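Local coordinates for protein probable porin (Pseudomonas aeruginosa, PDB 4FSP) that probably acts as an outer-membrane porin of the OprD family, a beta-barrel channel through which small solutes cross, at residues Arg260-Phe266 and Met287-Phe293; Val304-Gln308 and Thr340-Ser344; Ala192-Asp198 and Gly217-Tyr223; Gly307-Phe312 and Glu358-Asp362. All coordinates share one frame; numbering follows the deposited sequence.

Contact 1: Arg260-Phe266 and Met287-Phe293; sequences RIDNRSF and MSGDHGF
Because CG of Asn263 stands opposite its backbone N (chi1 175°), the carboxamide extends over the turn that follows strand 278-288, while His291, with CG beside its own N (chi1 -62°), lays its imidazole along the backbone of Ile261 and Asp262. Asn263 ND2 gives His291 O a nearly straight bond of 2.7 Å within the amide plane, and a weak one, 3.7 Å, to Met287 SD. The short amide thus spends one N-H on the turn and the other, weakly, on the strand residue Met287, and its OD1 lies at the edge of the Phe293 ring. His291 grips Asp262 twice: its N donates to Asp262 O (3.0 Å), and its ND1 accepts from Asp262 N (3.2 Å) tilted from the ring plane, so side chain and backbone together prolong the strand pairing. Before the turn, Arg264 and Ser288 form a regular antiparallel hydrogen-bonded pair. At Gly289, phi 101°, a beta-carbon would run into Asp262 O and the preceding carbonyl. Arg264 NH1 makes a salt bridge inside its own strand, to Asp262 OD2 (2.5 Å). The contact lies at the open end of hairpin 262-273/278-288; strand 240-252 bonds the backbone of Ile261, Asn263 and Ser265, and Leu303 packs against Ser265 and Phe293.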
# COMPACT_ATOMS: atom_id res chain seq x y z
N ARG A 260 6.01 8.59 -23.74
CA ARG A 260 4.58 8.74 -23.99
C ARG A 260 3.79 7.65 -23.27
O ARG A 260 4.11 6.46 -23.38
CB ARG A 260 4.26 8.69 -25.48
CG ARG A 260 2.80 8.97 -25.79
CD ARG A 260 2.46 8.69 -27.24
NE ARG A 260 2.01 7.31 -27.44
CZ ARG A 260 0.75 6.91 -27.30
NH1 ARG A 260 -0.20 7.77 -26.96
NH2 ARG A 260 0.44 5.63 -27.51
N ILE A 261 2.77 8.06 -22.54
CA ILE A 261 1.98 7.11 -21.77
C ILE A 261 0.48 7.39 -21.88
O ILE A 261 0.04 8.55 -21.78
CB ILE A 261 2.40 7.14 -20.27
CG1 ILE A 261 3.79 6.52 -20.09
CG2 ILE A 261 1.39 6.42 -19.39
CD1 ILE A 261 4.48 6.96 -18.83
N ASP A 262 -0.29 6.34 -22.08
CA ASP A 262 -1.75 6.44 -22.07
C ASP A 262 -2.31 5.18 -21.41
O ASP A 262 -2.34 4.11 -22.01
CB ASP A 262 -2.29 6.64 -23.50
CG ASP A 262 -3.80 6.42 -23.61
OD1 ASP A 262 -4.55 6.73 -22.66
OD2 ASP A 262 -4.24 5.95 -24.67
N ASN A 263 -2.73 5.30 -20.16
CA ASN A 263 -3.30 4.17 -19.46
C ASN A 263 -4.63 4.54 -18.84
O ASN A 263 -4.75 5.56 -18.16
CB ASN A 263 -2.33 3.62 -18.42
CG ASN A 263 -2.93 2.50 -17.58
OD1 ASN A 263 -3.38 2.73 -16.45
ND2 ASN A 263 -2.92 1.28 -18.11
N ARG A 264 -5.64 3.72 -19.13
CA ARG A 264 -6.95 3.82 -18.50
C ARG A 264 -7.19 2.51 -17.81
O ARG A 264 -7.22 1.45 -18.45
CB ARG A 264 -8.05 4.01 -19.53
CG ARG A 264 -7.96 5.30 -20.27
CD ARG A 264 -7.57 5.10 -21.71
NE ARG A 264 -7.82 6.34 -22.44
CZ ARG A 264 -7.41 6.57 -23.67
NH1 ARG A 264 -6.73 5.66 -24.34
NH2 ARG A 264 -7.69 7.73 -24.24
N SER A 265 -7.39 2.59 -16.52
CA SER A 265 -7.41 1.43 -15.67
C SER A 265 -8.76 1.29 -15.00
O SER A 265 -9.32 2.28 -14.49
CB SER A 265 -6.31 1.61 -14.60
OG SER A 265 -6.60 0.86 -13.44
N PHE A 266 -9.30 0.08 -14.99
CA PHE A 266 -10.40 -0.22 -14.09
C PHE A 266 -9.97 -1.37 -13.21
O PHE A 266 -9.30 -2.30 -13.67
CB PHE A 266 -11.70 -0.64 -14.82
CG PHE A 266 -12.77 -1.16 -13.86
CD1 PHE A 266 -13.67 -0.28 -13.24
CD2 PHE A 266 -12.84 -2.51 -13.54
CE1 PHE A 266 -14.64 -0.76 -12.33
CE2 PHE A 266 -13.80 -2.99 -12.63
CZ PHE A 266 -14.70 -2.11 -12.03
N MET A 287 -6.90 -3.11 -18.17
CA MET A 287 -6.03 -2.03 -18.60
C MET A 287 -6.40 -1.63 -20.04
O MET A 287 -6.45 -2.48 -20.93
CB MET A 287 -4.56 -2.49 -18.55
CG MET A 287 -4.09 -2.94 -17.17
SD MET A 287 -4.02 -1.55 -16.02
CE MET A 287 -5.11 -2.14 -14.73
N SER A 288 -6.67 -0.35 -20.27
CA SER A 288 -6.95 0.09 -21.64
C SER A 288 -6.06 1.25 -22.04
O SER A 288 -5.55 1.97 -21.17
CB SER A 288 -8.42 0.48 -21.82
OG SER A 288 -9.24 -0.66 -21.68
N GLY A 289 -5.91 1.44 -23.35
CA GLY A 289 -4.98 2.45 -23.86
C GLY A 289 -3.70 1.76 -24.30
O GLY A 289 -3.61 0.53 -24.25
N ASP A 290 -2.71 2.53 -24.72
CA ASP A 290 -1.48 1.93 -25.24
C ASP A 290 -0.52 1.40 -24.17
O ASP A 290 0.43 0.70 -24.50
CB ASP A 290 -0.74 2.92 -26.14
CG ASP A 290 -1.52 3.25 -27.39
OD1 ASP A 290 -2.56 2.60 -27.61
OD2 ASP A 290 -1.08 4.13 -28.15
N HIS A 291 -0.74 1.75 -22.90
CA HIS A 291 0.21 1.35 -21.85
C HIS A 291 -0.38 0.70 -20.61
O HIS A 291 -1.59 0.74 -20.38
CB HIS A 291 1.07 2.53 -21.42
CG HIS A 291 1.90 3.07 -22.52
ND1 HIS A 291 1.44 4.05 -23.39
CD2 HIS A 291 3.14 2.74 -22.95
CE1 HIS A 291 2.38 4.31 -24.29
NE2 HIS A 291 3.42 3.53 -24.04
N GLY A 292 0.50 0.12 -19.81
CA GLY A 292 0.12 -0.45 -18.53
C GLY A 292 -0.01 0.61 -17.46
O GLY A 292 0.11 1.81 -17.74
N PHE A 293 -0.24 0.17 -16.23
CA PHE A 293 -0.56 1.05 -15.12
C PHE A 293 0.71 1.57 -14.44
O PHE A 293 1.50 0.80 -13.90
CB PHE A 293 -1.40 0.27 -14.11
CG PHE A 293 -1.83 1.09 -12.92
CD1 PHE A 293 -2.94 1.94 -13.01
CD2 PHE A 293 -1.15 1.02 -11.73
CE1 PHE A 293 -3.34 2.71 -11.91
CE2 PHE A 293 -1.55 1.78 -10.62
CZ PHE A 293 -2.64 2.63 -10.71

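Contact 2: Val304-Gln308 and Thr340-Ser344; sequences VNFGQ and TRYFS
Asn305 makes the backbone bend sharply as the centre of an inverse gamma turn (phi -88°, psi 60°), closed by a weak Phe306 N to Val304 O bond, and this turn lays the loop against Phe343 of strand 336-346. The fold is the antiparallel beta-barrel of the OprD porins, and the loop lies between barrel strands 278-288 and 318-327. Phe343, pointing toward the loop, brings its outer ring atoms to the backbone: CE2 is 3.7 Å from Asn305 CA and CZ 3.5 Å from Gly307 CA. A glycine suits this place, since the ring occupies the volume a beta-carbon would need. The carboxamide of Asn305 stands steeply to the ring and bonds instead to Gln321 and Ser319. Arg341 starts in the crowded position between backbone N and carbonyl carbon (chi1 54°), then runs fully extended, so its guanidinium lies with one face over Gly307 CA, 3.6 Å above the plane and toward the rim. Its NE is held by a salt bridge to Asp362, which would fix the plane's rotation. At the NH1 end a water links guanidinium and loop, donating to Phe306 O at 2.9 Å and accepting a weak bond from Arg341 NH1 at 3.2 Å.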
# COMPACT_ATOMS: atom_id res chain seq x y z
N VAL A 304 -6.88 -3.78 -7.33
CA VAL A 304 -7.39 -4.94 -6.58
C VAL A 304 -6.78 -6.26 -7.02
O VAL A 304 -6.54 -7.13 -6.19
CB VAL A 304 -8.94 -5.03 -6.44
CG1 VAL A 304 -9.62 -3.73 -6.80
CG2 VAL A 304 -9.50 -6.21 -7.19
N ASN A 305 -6.49 -6.40 -8.30
CA ASN A 305 -5.86 -7.63 -8.78
C ASN A 305 -4.35 -7.52 -8.70
O ASN A 305 -3.65 -7.60 -9.71
CB ASN A 305 -6.34 -8.00 -10.19
CG ASN A 305 -7.75 -8.55 -10.16
OD1 ASN A 305 -8.33 -8.68 -9.08
ND2 ASN A 305 -8.33 -8.86 -11.35
N PHE A 306 -3.86 -7.32 -7.48
CA PHE A 306 -2.43 -7.21 -7.23
C PHE A 306 -2.10 -8.32 -6.27
O PHE A 306 -2.64 -8.36 -5.16
CB PHE A 306 -2.09 -5.86 -6.60
CG PHE A 306 -0.73 -5.80 -5.96
CD1 PHE A 306 0.42 -6.03 -6.71
CD2 PHE A 306 -0.60 -5.50 -4.62
CE1 PHE A 306 1.67 -5.98 -6.12
CE2 PHE A 306 0.64 -5.45 -4.02
CZ PHE A 306 1.79 -5.68 -4.77
N GLY A 307 -1.24 -9.24 -6.68
CA GLY A 307 -0.93 -10.38 -5.84
C GLY A 307 0.38 -10.22 -5.09
O GLY A 307 0.91 -9.10 -4.95
N GLN A 308 0.91 -11.34 -4.62
CA GLN A 308 2.19 -11.36 -3.92
C GLN A 308 3.31 -11.04 -4.90
O GLN A 308 4.32 -10.45 -4.52
CB GLN A 308 2.43 -12.73 -3.24
CG GLN A 308 3.75 -12.86 -2.47
CD GLN A 308 3.95 -14.25 -1.85
OE1 GLN A 308 2.98 -14.89 -1.41
NE2 GLN A 308 5.21 -14.71 -1.80
N THR A 340 -6.53 -17.44 0.60
CA THR A 340 -6.09 -17.95 -0.69
C THR A 340 -6.75 -17.15 -1.79
O THR A 340 -7.91 -16.77 -1.66
CB THR A 340 -6.54 -19.39 -0.92
OG1 THR A 340 -6.58 -20.09 0.33
CG2 THR A 340 -5.59 -20.08 -1.88
N ARG A 341 -6.03 -16.92 -2.88
CA ARG A 341 -6.61 -16.18 -4.00
C ARG A 341 -6.00 -16.65 -5.31
O ARG A 341 -4.85 -17.11 -5.37
CB ARG A 341 -6.42 -14.67 -3.82
CG ARG A 341 -4.97 -14.24 -3.58
CD ARG A 341 -4.85 -12.73 -3.32
NE ARG A 341 -3.47 -12.34 -3.00
CZ ARG A 341 -3.11 -11.15 -2.55
NH1 ARG A 341 -4.03 -10.21 -2.37
NH2 ARG A 341 -1.84 -10.89 -2.28
N TYR A 342 -6.79 -16.54 -6.36
CA TYR A 342 -6.34 -16.95 -7.67
C TYR A 342 -6.67 -15.82 -8.64
O TYR A 342 -7.77 -15.26 -8.61
CB TYR A 342 -7.05 -18.25 -8.07
CG TYR A 342 -6.74 -18.68 -9.48
CD1 TYR A 342 -5.54 -19.30 -9.78
CD2 TYR A 342 -7.64 -18.46 -10.51
CE1 TYR A 342 -5.25 -19.69 -11.08
CE2 TYR A 342 -7.36 -18.84 -11.80
CZ TYR A 342 -6.16 -19.45 -12.08
OH TYR A 342 -5.88 -19.84 -13.37
N PHE A 343 -5.69 -15.47 -9.47
CA PHE A 343 -5.88 -14.43 -10.49
C PHE A 343 -5.61 -15.05 -11.84
O PHE A 343 -4.65 -15.81 -11.99
CB PHE A 343 -4.86 -13.28 -10.39
CG PHE A 343 -4.65 -12.71 -9.02
CD1 PHE A 343 -3.75 -13.31 -8.13
CD2 PHE A 343 -5.26 -11.52 -8.65
CE1 PHE A 343 -3.51 -12.74 -6.88
CE2 PHE A 343 -5.02 -10.96 -7.40
CZ PHE A 343 -4.15 -11.57 -6.52
N SER A 344 -6.38 -14.65 -12.84
CA SER A 344 -6.14 -15.08 -14.21
C SER A 344 -6.22 -13.88 -15.17
O SER A 344 -7.20 -13.13 -15.16
CB SER A 344 -7.17 -16.13 -14.62
OG SER A 344 -7.08 -16.40 -16.01
O HOH W 1 -4.07 -7.05 -2.99

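Contact 3: Ala192-Asp198 and Gly217-Tyr223; sequences AQADRFD and GELEQVY
Phe197 and Leu219, a non-hydrogen-bonded antiparallel pair, form the dense side of this contact. With CG opposite its backbone N (chi1 -176°), Phe197 lays its ring across the other strand: Glu218 N sits 3.6 Å above one face, toward the rim, while Leu219 CB meets the edge at CD1, 3.8 Å away. Gly217 CA lies 3.8 Å from the ring's CZ, and the absence of a beta-carbon there makes room for the aromatic group. Farther along, the chains diverge and alanine methyls pack between them: Ala194 CB reaches Leu219 CD1 at 3.6 Å, and Ala192 CB fits against both methyls of Val222.

These residues belong to the hairpin of strands 193-205 and 210-219, in which Asp198 and Glu218 are the hydrogen-bonded pair and Glu220 N donates to Arg196 O at 2.9 Å. Past the strand end the chain reverses tightly: Leu219 O accepts from both Val222 N and Tyr223 N, and Gln221 takes a positive phi.

The opposite face is polar and looser. Asp198 OD2 and Glu220 OE2 are only 2.6 Å apart, their carboxylate planes turned 53°, so one acid probably holds a proton; Arg164 makes salt bridges to both groups and would ease the remaining charge. Arg196 lays its CB on Glu220 CD (3.4 Å), then bends away, and its NH1 donates to Asp195 O from its own segment. Glu218 stretches out fully extended on this same face; its OE1 bonds to Tyr216, and a bound detergent molecule touches the residue. Gln193, pointing away from the hairpin partner, is exposed.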
# COMPACT_ATOMS: atom_id res chain seq x y z
N ALA A 192 11.91 6.62 -15.82
CA ALA A 192 12.08 8.05 -15.67
C ALA A 192 12.12 8.50 -14.20
O ALA A 192 11.43 7.94 -13.35
CB ALA A 192 10.98 8.77 -16.40
N GLN A 193 12.93 9.52 -13.92
CA GLN A 193 13.04 10.07 -12.57
C GLN A 193 12.64 11.53 -12.53
O GLN A 193 12.72 12.23 -13.55
CB GLN A 193 14.48 9.94 -12.07
CG GLN A 193 14.94 8.51 -11.89
CD GLN A 193 16.27 8.26 -12.55
OE1 GLN A 193 16.52 8.75 -13.66
NE2 GLN A 193 17.14 7.52 -11.88
N ALA A 194 12.22 12.01 -11.36
CA ALA A 194 11.93 13.43 -11.18
C ALA A 194 12.28 13.95 -9.79
O ALA A 194 12.49 13.16 -8.87
CB ALA A 194 10.47 13.73 -11.50
N ASP A 195 12.30 15.27 -9.66
CA ASP A 195 12.61 15.91 -8.38
C ASP A 195 11.38 16.05 -7.52
O ASP A 195 11.49 16.21 -6.30
CB ASP A 195 13.18 17.31 -8.61
CG ASP A 195 14.50 17.29 -9.34
OD1 ASP A 195 15.52 16.91 -8.72
OD2 ASP A 195 14.52 17.66 -10.53
N ARG A 196 10.20 16.01 -8.14
CA ARG A 196 8.97 16.35 -7.44
C ARG A 196 7.83 15.42 -7.82
O ARG A 196 7.61 15.12 -9.00
CB ARG A 196 8.54 17.78 -7.78
CG ARG A 196 9.55 18.86 -7.47
CD ARG A 196 9.82 18.94 -5.98
NE ARG A 196 10.52 20.17 -5.62
CZ ARG A 196 11.83 20.27 -5.45
NH1 ARG A 196 12.61 19.20 -5.62
NH2 ARG A 196 12.37 21.43 -5.12
N PHE A 197 7.09 15.00 -6.81
CA PHE A 197 5.83 14.31 -7.03
C PHE A 197 4.75 15.10 -6.31
O PHE A 197 4.82 15.29 -5.10
CB PHE A 197 5.88 12.88 -6.47
CG PHE A 197 4.64 12.08 -6.76
CD1 PHE A 197 4.48 11.44 -7.98
CD2 PHE A 197 3.63 11.97 -5.82
CE1 PHE A 197 3.34 10.70 -8.27
CE2 PHE A 197 2.48 11.23 -6.09
CZ PHE A 197 2.33 10.59 -7.32
N ASP A 198 3.76 15.58 -7.06
CA ASP A 198 2.70 16.38 -6.47
C ASP A 198 1.48 15.53 -6.22
O ASP A 198 1.22 14.58 -6.95
CB ASP A 198 2.36 17.53 -7.39
CG ASP A 198 3.57 18.36 -7.72
OD1 ASP A 198 4.28 18.74 -6.77
OD2 ASP A 198 3.84 18.61 -8.91
N GLY A 217 -2.17 12.66 -8.88
CA GLY A 217 -0.77 12.48 -8.59
C GLY A 217 0.04 12.79 -9.83
O GLY A 217 -0.38 12.49 -10.95
N GLU A 218 1.21 13.37 -9.64
CA GLU A 218 2.04 13.73 -10.78
C GLU A 218 3.50 13.57 -10.44
O GLU A 218 4.01 14.27 -9.56
CB GLU A 218 1.75 15.20 -11.19
CG GLU A 218 2.63 15.72 -12.31
CD GLU A 218 2.31 17.14 -12.72
OE1 GLU A 218 1.14 17.57 -12.56
OE2 GLU A 218 3.23 17.85 -13.19
N LEU A 219 4.18 12.65 -11.13
CA LEU A 219 5.64 12.60 -11.06
C LEU A 219 6.11 13.55 -12.14
O LEU A 219 6.00 13.24 -13.33
CB LEU A 219 6.16 11.20 -11.36
CG LEU A 219 7.69 11.07 -11.35
CD1 LEU A 219 8.26 11.34 -9.93
CD2 LEU A 219 8.09 9.68 -11.83
N GLU A 220 6.62 14.71 -11.73
CA GLU A 220 6.85 15.80 -12.67
C GLU A 220 7.73 15.42 -13.86
O GLU A 220 8.69 14.65 -13.71
CB GLU A 220 7.41 17.04 -11.95
CG GLU A 220 6.42 17.64 -10.97
CD GLU A 220 6.86 19.00 -10.43
OE1 GLU A 220 7.93 19.51 -10.84
OE2 GLU A 220 6.12 19.57 -9.59
N GLN A 221 7.37 15.92 -15.04
CA GLN A 221 8.08 15.60 -16.28
C GLN A 221 7.98 14.12 -16.65
O GLN A 221 8.69 13.66 -17.56
CB GLN A 221 9.56 16.04 -16.21
CG GLN A 221 9.78 17.49 -15.73
CD GLN A 221 9.03 18.51 -16.58
OE1 GLN A 221 8.85 18.33 -17.78
NE2 GLN A 221 8.58 19.59 -15.94
N VAL A 222 7.12 13.36 -15.97
CA VAL A 222 6.91 11.95 -16.34
C VAL A 222 5.45 11.56 -16.61
O VAL A 222 5.09 11.26 -17.76
CB VAL A 222 7.52 10.97 -15.31
CG1 VAL A 222 7.56 9.57 -15.92
CG2 VAL A 222 8.92 11.41 -14.92
N TYR A 223 4.61 11.53 -15.57
CA TYR A 223 3.20 11.24 -15.77
C TYR A 223 2.32 11.90 -14.71
O TYR A 223 2.79 12.23 -13.62
CB TYR A 223 2.93 9.73 -15.76
CG TYR A 223 3.01 9.10 -14.38
CD1 TYR A 223 4.22 8.68 -13.87
CD2 TYR A 223 1.86 8.94 -13.59
CE1 TYR A 223 4.31 8.11 -12.60
CE2 TYR A 223 1.94 8.37 -12.32
CZ TYR A 223 3.18 7.95 -11.83
OH TYR A 223 3.29 7.39 -10.58

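Contact 4: Gly307-Phe312 and Glu358-Asp362; sequences GQYNDF and EWERD
Glu360 receives two successive backbone N-H groups with its one carboxylate: Tyr309 N bonds to OE2 at 2.9 Å and Asn310 N to OE1 at 2.7 Å, each using the syn lone pair. The preceding amide, Gln308 N, turns to Asp362 OD2 (2.8 Å), meeting it on the syn side but 34° out of the carboxylate plane. Glutamate suits the middle place, since its extended chain, CG opposite the backbone N (chi1 -178°), reaches from strand to loop. Next to it Asn310 ND2 makes a weak bond to Glu358 OE2 at 2.9 Å while lying 3.1 Å above the centre of the Phe312 ring. That ring turns its edge to the strand, CZ touching Glu360 CB at 3.7 Å. The arrangement is that of a porin loop fastened to the barrel wall: the alternate residues Glu358, Glu360 and Asp362 point toward it from strand 358-368; Glu360 and Asp362 take backbone N-H groups, Glu358 the side-chain amide of Asn310. Within the loop, Gly307 N bonds to Asn310 O at 2.8 Å and holds the turn. Outside this shell, Gln285 NE2 bonds to Phe312 O, Tyr386 OH to Glu358 OE1, and Arg184 makes a cation-pi contact with Tyr309.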
# COMPACT_ATOMS: atom_id res chain seq x y z
N GLY A 307 -1.24 -9.24 -6.68
CA GLY A 307 -0.93 -10.38 -5.84
C GLY A 307 0.38 -10.22 -5.09
O GLY A 307 0.91 -9.10 -4.95
N GLN A 308 0.91 -11.34 -4.62
CA GLN A 308 2.19 -11.36 -3.92
C GLN A 308 3.31 -11.04 -4.90
O GLN A 308 4.32 -10.45 -4.52
CB GLN A 308 2.43 -12.73 -3.24
CG GLN A 308 3.75 -12.86 -2.47
CD GLN A 308 3.95 -14.25 -1.85
OE1 GLN A 308 2.98 -14.89 -1.41
NE2 GLN A 308 5.21 -14.71 -1.80
N TYR A 309 3.12 -11.38 -6.17
CA TYR A 309 4.16 -11.14 -7.17
C TYR A 309 3.71 -10.22 -8.31
O TYR A 309 4.38 -9.24 -8.63
CB TYR A 309 4.68 -12.46 -7.74
CG TYR A 309 5.79 -12.25 -8.75
CD1 TYR A 309 7.04 -11.79 -8.35
CD2 TYR A 309 5.59 -12.52 -10.09
CE1 TYR A 309 8.06 -11.59 -9.26
CE2 TYR A 309 6.61 -12.33 -11.02
CZ TYR A 309 7.84 -11.87 -10.60
OH TYR A 309 8.85 -11.68 -11.52
N ASN A 310 2.60 -10.55 -8.95
CA ASN A 310 2.22 -9.86 -10.18
C ASN A 310 1.12 -8.85 -9.94
O ASN A 310 0.33 -8.99 -8.99
CB ASN A 310 1.78 -10.85 -11.27
CG ASN A 310 1.60 -10.20 -12.64
OD1 ASN A 310 2.50 -9.48 -13.12
ND2 ASN A 310 0.45 -10.44 -13.27
N ASP A 311 1.05 -7.84 -10.80
CA ASP A 311 0.06 -6.77 -10.64
C ASP A 311 -0.95 -6.75 -11.78
O ASP A 311 -1.83 -5.90 -11.83
CB ASP A 311 0.77 -5.42 -10.53
CG ASP A 311 1.66 -5.12 -11.73
OD1 ASP A 311 1.67 -5.93 -12.69
OD2 ASP A 311 2.34 -4.07 -11.74
N PHE A 312 -0.81 -7.71 -12.70
CA PHE A 312 -1.74 -7.86 -13.80
C PHE A 312 -2.07 -6.52 -14.43
O PHE A 312 -3.24 -6.15 -14.56
CB PHE A 312 -3.01 -8.57 -13.30
CG PHE A 312 -2.72 -9.96 -12.81
CD1 PHE A 312 -2.27 -10.17 -11.51
CD2 PHE A 312 -2.85 -11.05 -13.66
CE1 PHE A 312 -1.97 -11.44 -11.05
CE2 PHE A 312 -2.56 -12.34 -13.21
CZ PHE A 312 -2.10 -12.53 -11.91
N GLU A 358 -1.52 -15.09 -18.37
CA GLU A 358 -0.73 -15.30 -17.16
C GLU A 358 -1.66 -15.53 -15.98
O GLU A 358 -2.83 -15.11 -16.01
CB GLU A 358 0.20 -14.10 -16.89
CG GLU A 358 -0.55 -12.78 -16.66
CD GLU A 358 0.38 -11.61 -16.36
OE1 GLU A 358 1.62 -11.79 -16.39
OE2 GLU A 358 -0.13 -10.50 -16.10
N TRP A 359 -1.17 -16.22 -14.95
CA TRP A 359 -1.97 -16.43 -13.75
C TRP A 359 -1.10 -16.51 -12.50
O TRP A 359 0.12 -16.66 -12.58
CB TRP A 359 -2.88 -17.66 -13.90
CG TRP A 359 -2.16 -18.98 -14.07
CD1 TRP A 359 -1.82 -19.58 -15.25
CD2 TRP A 359 -1.71 -19.86 -13.03
NE1 TRP A 359 -1.18 -20.78 -15.00
CE2 TRP A 359 -1.11 -20.97 -13.66
CE3 TRP A 359 -1.78 -19.82 -11.64
CZ2 TRP A 359 -0.57 -22.03 -12.92
CZ3 TRP A 359 -1.23 -20.87 -10.91
CH2 TRP A 359 -0.63 -21.96 -11.56
N GLU A 360 -1.74 -16.41 -11.33
CA GLU A 360 -1.04 -16.46 -10.06
C GLU A 360 -1.96 -17.03 -8.97
O GLU A 360 -3.15 -16.67 -8.90
CB GLU A 360 -0.54 -15.06 -9.65
CG GLU A 360 0.24 -15.04 -8.31
CD GLU A 360 0.96 -13.72 -8.01
OE1 GLU A 360 1.29 -12.95 -8.96
OE2 GLU A 360 1.24 -13.45 -6.82
N ARG A 361 -1.43 -17.91 -8.13
CA ARG A 361 -2.14 -18.37 -6.95
C ARG A 361 -1.33 -18.02 -5.71
O ARG A 361 -0.16 -18.40 -5.60
CB ARG A 361 -2.42 -19.90 -6.99
CG ARG A 361 -2.52 -20.56 -5.60
CD ARG A 361 -3.21 -21.91 -5.62
NE ARG A 361 -4.65 -21.77 -5.75
CZ ARG A 361 -5.54 -22.17 -4.84
NH1 ARG A 361 -5.14 -22.75 -3.72
NH2 ARG A 361 -6.83 -21.98 -5.06
N ASP A 362 -1.94 -17.28 -4.80
CA ASP A 362 -1.28 -16.95 -3.54
C ASP A 362 -2.02 -17.68 -2.44
O ASP A 362 -3.24 -17.84 -2.50
CB ASP A 362 -1.34 -15.45 -3.23
CG ASP A 362 -0.62 -14.60 -4.26
OD1 ASP A 362 0.27 -15.15 -4.96
OD2 ASP A 362 -0.93 -13.39 -4.36
O HOH W 2 0.97 -7.85 -15.28

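Along the chain contact 3 comes first, then contact 1, and contacts 2 and 4 follow, both starting from one loop and sharing Gly307 and Gln308. Contacts 3 and 1 each lie at the open end of a barrel hairpin, their centres about 17 Å apart. Contacts 2 and 4 have centres about 5 Å apart and use the neighbouring strands 336-346 and 358-368, with Phe343 N and Glu360 O probably hydrogen-bonded between them. Contact 1 stands about 20 Å from contact 2, centre to centre, but the loop that leaves its turn is the one that contacts 2 and 4 hold, and Met287 packs against Phe312. The loop thus runs from one hairpin to strands 336-346 and 358-368, consistent with a porin loop folded against the barrel wall.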